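Local coordinates for protein cycloalternan-forming enzyme (Listeria monocytogenes serovar 1/2a, PDB 5F7U) that belongs to glycoside hydrolase family 31, with a TIM-barrel domain flanked by beta domains, and carries bound sugars at several sites, at residues Thr19-Pro27 and Asp35-Trp43. The protein carries 1 engineered substitution. Sequence-based numbering, arbitrary orientation.
Sequences TVQPTERSP and DVILNITTW. With GLC (alpha-D-glucopyranose), chain E.
Asn39 grips the carbonyl of Glu24 twice: its backbone N donates to Glu24 O at 3.0 Å, and its side-chain ND2 donates to the same oxygen at 3.1 Å. The two donors reach that oxygen from opposite faces of the carbonyl plane, ND2 lying 39° out of it. Setting CG beside its own backbone N (chi1 -62°) brings the amide back over the Glu24 carbonyl, while Asn39 OD1 takes a hydrogen bond from Lys80. Asn39 O faces Thr23 O without bonding to it and accepts instead from His9. Farther along, Ser26 and Ile37 form a reciprocal hydrogen-bonded pair, Ser26 N to Ile37 O at 2.8 Å and Ile37 N to Ser26 O at 2.9 Å, both nearly straight. This short antiparallel hairpin belongs to the N-terminal E-set-like domain, where strand 36-43 also pairs with strands 6-8 and 76-84. Next to Leu38, the extended Arg25 stem lays CG 3.8 Å from Leu38 CD2 and against Val36 CG1; its guanidinium is bonded to Arg28 O and Tyr94 OH. Thr23 CG2 meets Thr41 CG2 at 3.6 Å, and Thr41 OG1 is engaged by Thr77 O and Asn76 ND2. Glu24 OE2 accepts from Gln21 N at 2.8 Å, and Glu24 OE1 forms a salt bridge with Arg28. At the far end of the strand, the glucopyranose lies over one face of the Trp43 indole, its C2 3.5 Å above the ring plane and displaced toward the rim.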
ATOM      1  N   THR A  19       0.786   5.465  26.623  1.00 16.85           N
ATOM      2  CA  THR A  19       0.210   5.910  27.907  1.00 17.01           C
ATOM      3  C   THR A  19       0.711   5.051  29.060  1.00 16.27           C
ATOM      4  O   THR A  19       1.292   3.982  28.848  1.00 15.78           O
ATOM      5  CB  THR A  19      -1.338   5.877  27.940  1.00 17.87           C
ATOM      6  OG1 THR A  19      -1.820   4.530  27.859  1.00 18.41           O
ATOM      7  CG2 THR A  19      -1.970   6.693  26.814  1.00 19.24           C
ATOM      8  N   VAL A  20       0.482   5.520  30.285  1.00 16.08           N
ATOM      9  CA  VAL A  20       0.773   4.686  31.453  1.00 15.79           C
ATOM     10  C   VAL A  20      -0.495   4.526  32.261  1.00 15.71           C
ATOM     11  O   VAL A  20      -1.353   5.422  32.262  1.00 16.11           O
ATOM     12  CB  VAL A  20       1.914   5.253  32.355  1.00 15.83           C
ATOM     13  CG1 VAL A  20       3.223   5.387  31.565  1.00 16.36           C
ATOM     14  CG2 VAL A  20       1.506   6.584  33.012  1.00 15.89           C
ATOM     15  N   GLN A  21      -0.616   3.376  32.928  1.00 15.22           N
ATOM     16  CA  GLN A  21      -1.556   3.208  34.031  1.00 15.29           C
ATOM     17  C   GLN A  21      -1.017   3.979  35.244  1.00 14.59           C
ATOM     18  O   GLN A  21       0.179   4.261  35.301  1.00 14.18           O
ATOM     19  CB  GLN A  21      -1.751   1.717  34.336  1.00 15.93           C
ATOM     20  CG  GLN A  21      -2.402   0.975  33.160  1.00 17.22           C
ATOM     21  CD  GLN A  21      -3.778   1.518  32.821  1.00 18.69           C
ATOM     22  OE1 GLN A  21      -3.964   2.208  31.807  1.00 20.07           O
ATOM     23  NE2 GLN A  21      -4.745   1.247  33.689  1.00 18.80           N
ATOM     24  N   PRO A  22      -1.890   4.355  36.202  1.00 14.40           N
ATOM     25  CA  PRO A  22      -1.428   5.238  37.287  1.00 14.31           C
ATOM     26  C   PRO A  22      -0.712   4.518  38.443  1.00 13.92           C
ATOM     27  O   PRO A  22      -0.471   5.118  39.483  1.00 13.91           O
ATOM     28  CB  PRO A  22      -2.742   5.870  37.796  1.00 14.90           C
ATOM     29  CG  PRO A  22      -3.785   4.846  37.498  1.00 15.05           C
ATOM     30  CD  PRO A  22      -3.365   4.250  36.169  1.00 15.10           C
ATOM     31  N   THR A  23      -0.367   3.254  38.242  1.00 13.35           N
ATOM     32  CA  THR A  23       0.241   2.428  39.296  1.00 13.31           C
ATOM     33  C   THR A  23       1.449   1.644  38.778  1.00 13.01           C
ATOM     34  O   THR A  23       1.720   0.508  39.220  1.00 12.53           O
ATOM     35  CB  THR A  23      -0.782   1.462  39.906  1.00 13.88           C
ATOM     36  OG1 THR A  23      -1.396   0.686  38.861  1.00 14.69           O
ATOM     37  CG2 THR A  23      -1.855   2.252  40.697  1.00 14.13           C
ATOM     38  N   GLU A  24       2.191   2.281  37.874  1.00 12.75           N
ATOM     39  CA  GLU A  24       3.358   1.666  37.208  1.00 13.08           C
ATOM     40  C   GLU A  24       4.666   2.078  37.877  1.00 13.02           C
ATOM     41  O   GLU A  24       4.696   2.967  38.744  1.00 13.30           O
ATOM     42  CB  GLU A  24       3.418   2.099  35.743  1.00 13.33           C
ATOM     43  CG  GLU A  24       2.257   1.602  34.891  1.00 13.55           C
ATOM     44  CD  GLU A  24       2.483   1.792  33.393  1.00 14.17           C
ATOM     45  OE1 GLU A  24       3.635   2.102  32.969  1.00 14.72           O
ATOM     46  OE2 GLU A  24       1.501   1.612  32.638  1.00 14.41           O
ATOM     47  N   ARG A  25       5.748   1.429  37.457  1.00 13.11           N
ATOM     48  CA  ARG A  25       7.101   1.844  37.800  1.00 13.70           C
ATOM     49  C   ARG A  25       7.634   2.732  36.681  1.00 14.09           C
ATOM     50  O   ARG A  25       7.398   2.454  35.501  1.00 14.43           O
ATOM     51  CB  ARG A  25       7.981   0.615  37.937  1.00 13.69           C
ATOM     52  CG  ARG A  25       9.470   0.918  38.065  1.00 14.07           C
ATOM     53  CD  ARG A  25      10.208  -0.365  38.384  1.00 14.36           C
ATOM     54  NE  ARG A  25      10.292  -1.265  37.220  1.00 14.20           N
ATOM     55  CZ  ARG A  25      10.091  -2.577  37.278  1.00 14.09           C
ATOM     56  NH1 ARG A  25      10.282  -3.309  36.193  1.00 14.46           N
ATOM     57  NH2 ARG A  25       9.689  -3.162  38.410  1.00 14.12           N
ATOM     58  N   SER A  26       8.344   3.793  37.042  1.00 14.44           N
ATOM     59  CA  SER A  26       8.922   4.685  36.031  1.00 15.80           C
ATOM     60  C   SER A  26      10.389   4.971  36.360  1.00 16.18           C
ATOM     61  O   SER A  26      10.674   5.378  37.493  1.00 16.55           O
ATOM     62  CB  SER A  26       8.119   5.988  35.927  1.00 16.74           C
ATOM     63  OG  SER A  26       8.675   6.825  34.912  1.00 18.99           O
ATOM     64  N   PRO A  27      11.327   4.719  35.427  1.00 16.26           N
ATOM     65  CA  PRO A  27      11.099   4.034  34.146  1.00 16.27           C
ATOM     66  C   PRO A  27      10.682   2.585  34.333  1.00 15.57           C
ATOM     67  O   PRO A  27      11.015   1.967  35.347  1.00 15.57           O
ATOM     68  CB  PRO A  27      12.477   4.052  33.475  1.00 17.02           C
ATOM     69  CG  PRO A  27      13.397   4.799  34.382  1.00 17.69           C
ATOM     70  CD  PRO A  27      12.760   4.834  35.743  1.00 17.36           C
ATOM     71  N   ASP A  35      16.664   7.586  38.236  1.00 20.58           N
ATOM     72  CA  ASP A  35      15.829   7.543  39.424  1.00 20.77           C
ATOM     73  C   ASP A  35      14.572   6.692  39.192  1.00 19.35           C
ATOM     74  O   ASP A  35      13.888   6.857  38.185  1.00 18.90           O
ATOM     75  CB  ASP A  35      15.448   8.961  39.851  1.00 22.60           C
ATOM     76  CG  ASP A  35      14.634   8.968  41.105  1.00 24.31           C
ATOM     77  OD1 ASP A  35      15.083   8.323  42.080  1.00 25.28           O
ATOM     78  OD2 ASP A  35      13.561   9.611  41.128  1.00 24.88           O
ATOM     79  N   VAL A  36      14.293   5.774  40.120  1.00 18.23           N
ATOM     80  CA  VAL A  36      13.201   4.800  39.964  1.00 17.47           C
ATOM     81  C   VAL A  36      12.070   5.169  40.916  1.00 17.02           C
ATOM     82  O   VAL A  36      12.254   5.208  42.139  1.00 17.23           O
ATOM     83  CB  VAL A  36      13.674   3.356  40.216  1.00 17.19           C
ATOM     84  CG1 VAL A  36      12.521   2.354  40.039  1.00 16.78           C
ATOM     85  CG2 VAL A  36      14.844   3.005  39.291  1.00 17.57           C
ATOM     86  N   ILE A  37      10.912   5.468  40.332  1.00 16.48           N
ATOM     87  CA  ILE A  37       9.700   5.793  41.092  1.00 16.44           C
ATOM     88  C   ILE A  37       8.667   4.688  40.959  1.00 15.36           C
ATOM     89  O   ILE A  37       8.419   4.180  39.849  1.00 14.92           O
ATOM     90  CB  ILE A  37       9.065   7.128  40.606  1.00 17.24           C
ATOM     91  CG1 ILE A  37      10.064   8.297  40.738  1.00 18.71           C
ATOM     92  CG2 ILE A  37       7.742   7.436  41.338  1.00 17.69           C
ATOM     93  CD1 ILE A  37      10.469   8.640  42.158  1.00 19.71           C
ATOM     94  N   LEU A  38       8.044   4.346  42.084  1.00 14.71           N
ATOM     95  CA  LEU A  38       6.936   3.392  42.108  1.00 14.41           C
ATOM     96  C   LEU A  38       5.632   4.091  42.437  1.00 14.44           C
ATOM     97  O   LEU A  38       5.498   4.729  43.489  1.00 15.04           O
ATOM     98  CB  LEU A  38       7.197   2.268  43.111  1.00 14.57           C
ATOM     99  CG  LEU A  38       8.562   1.600  43.115  1.00 14.64           C
ATOM    100  CD1 LEU A  38       8.602   0.611  44.281  1.00 15.48           C
ATOM    101  CD2 LEU A  38       8.843   0.881  41.799  1.00 14.69           C
ATOM    102  N   ASN A  39       4.678   3.971  41.524  1.00 13.96           N
ATOM    103  CA  ASN A  39       3.336   4.511  41.740  1.00 13.91           C
ATOM    104  C   ASN A  39       2.424   3.424  42.286  1.00 13.91           C
ATOM    105  O   ASN A  39       2.279   2.374  41.673  1.00 13.93           O
ATOM    106  CB  ASN A  39       2.798   5.106  40.443  1.00 13.84           C
ATOM    107  CG  ASN A  39       3.650   6.262  39.972  1.00 14.43           C
ATOM    108  OD1 ASN A  39       3.615   7.328  40.573  1.00 14.95           O
ATOM    109  ND2 ASN A  39       4.474   6.036  38.939  1.00 14.46           N
ATOM    110  N   ILE A  40       1.827   3.699  43.443  1.00 13.78           N
ATOM    111  CA  ILE A  40       1.046   2.701  44.198  1.00 13.94           C
ATOM    112  C   ILE A  40      -0.321   3.276  44.548  1.00 14.04           C
ATOM    113  O   ILE A  40      -0.412   4.454  44.884  1.00 14.45           O
ATOM    114  CB  ILE A  40       1.809   2.347  45.506  1.00 14.46           C
ATOM    115  CG1 ILE A  40       3.228   1.847  45.171  1.00 14.35           C
ATOM    116  CG2 ILE A  40       1.037   1.334  46.360  1.00 15.24           C
ATOM    117  CD1 ILE A  40       4.210   1.988  46.341  1.00 15.18           C
ATOM    118  N   THR A  41      -1.382   2.457  44.486  1.00 13.83           N
ATOM    119  CA  THR A  41      -2.706   2.933  44.920  1.00 14.12           C
ATOM    120  C   THR A  41      -3.215   2.140  46.105  1.00 14.71           C
ATOM    121  O   THR A  41      -2.883   0.959  46.254  1.00 14.38           O
ATOM    122  CB  THR A  41      -3.752   2.968  43.768  1.00 14.20           C
ATOM    123  OG1 THR A  41      -4.890   3.766  44.133  1.00 14.79           O
ATOM    124  CG2 THR A  41      -4.217   1.582  43.343  1.00 14.42           C
ATOM    125  N   THR A  42      -3.977   2.821  46.960  1.00 15.20           N
ATOM    126  CA  THR A  42      -4.735   2.145  48.016  1.00 16.27           C
ATOM    127  C   THR A  42      -6.175   2.643  47.959  1.00 16.95           C
ATOM    128  O   THR A  42      -6.440   3.728  47.433  1.00 16.59           O
ATOM    129  CB  THR A  42      -4.153   2.456  49.409  1.00 16.82           C
ATOM    130  OG1 THR A  42      -4.097   3.888  49.605  1.00 16.89           O
ATOM    131  CG2 THR A  42      -2.755   1.850  49.535  1.00 16.56           C
ATOM    132  N   TRP A  43      -7.100   1.861  48.513  1.00 17.99           N
ATOM    133  CA  TRP A  43      -8.502   2.259  48.591  1.00 19.11           C
ATOM    134  C   TRP A  43      -9.123   1.569  49.815  1.00 20.37           C
ATOM    135  O   TRP A  43      -8.624   0.508  50.208  1.00 20.31           O
ATOM    136  CB  TRP A  43      -9.259   1.870  47.316  1.00 19.00           C
ATOM    137  CG  TRP A  43      -9.298   0.396  47.056  1.00 19.32           C
ATOM    138  CD1 TRP A  43     -10.308  -0.476  47.402  1.00 20.29           C
ATOM    139  CD2 TRP A  43      -8.297  -0.382  46.403  1.00 18.77           C
ATOM    140  NE1 TRP A  43      -9.985  -1.752  46.994  1.00 20.69           N
ATOM    141  CE2 TRP A  43      -8.759  -1.726  46.380  1.00 19.30           C
ATOM    142  CE3 TRP A  43      -7.043  -0.084  45.839  1.00 17.58           C
ATOM    143  CZ2 TRP A  43      -8.017  -2.767  45.801  1.00 19.16           C
ATOM    144  CZ3 TRP A  43      -6.294  -1.129  45.263  1.00 17.46           C
ATOM    145  CH2 TRP A  43      -6.790  -2.452  45.257  1.00 18.23           C
TER
HETATM  146  C1  GLC E   1     -12.015  -0.661  44.039  1.00 41.99           C
HETATM  147  C2  GLC E   1     -10.838   0.316  43.857  1.00 41.23           C
HETATM  148  C3  GLC E   1     -10.022  -0.020  42.603  1.00 39.82           C
HETATM  149  C4  GLC E   1      -9.552  -1.480  42.614  1.00 40.97           C
HETATM  150  C5  GLC E   1     -10.751  -2.424  42.820  1.00 41.94           C
HETATM  151  C6  GLC E   1     -10.318  -3.873  43.036  1.00 42.12           C
HETATM  152  O1  GLC E   1     -13.054  -0.399  43.088  1.00 44.99           O
HETATM  153  O2  GLC E   1     -11.311   1.669  43.821  1.00 38.72           O
HETATM  154  O3  GLC E   1      -8.886   0.840  42.497  1.00 38.31           O
HETATM  155  O4  GLC E   1      -8.905  -1.765  41.367  1.00 40.24           O
HETATM  156  O5  GLC E   1     -11.578  -2.034  43.940  1.00 42.53           O
HETATM  157  O6  GLC E   1     -11.404  -4.732  42.678  1.00 43.20           O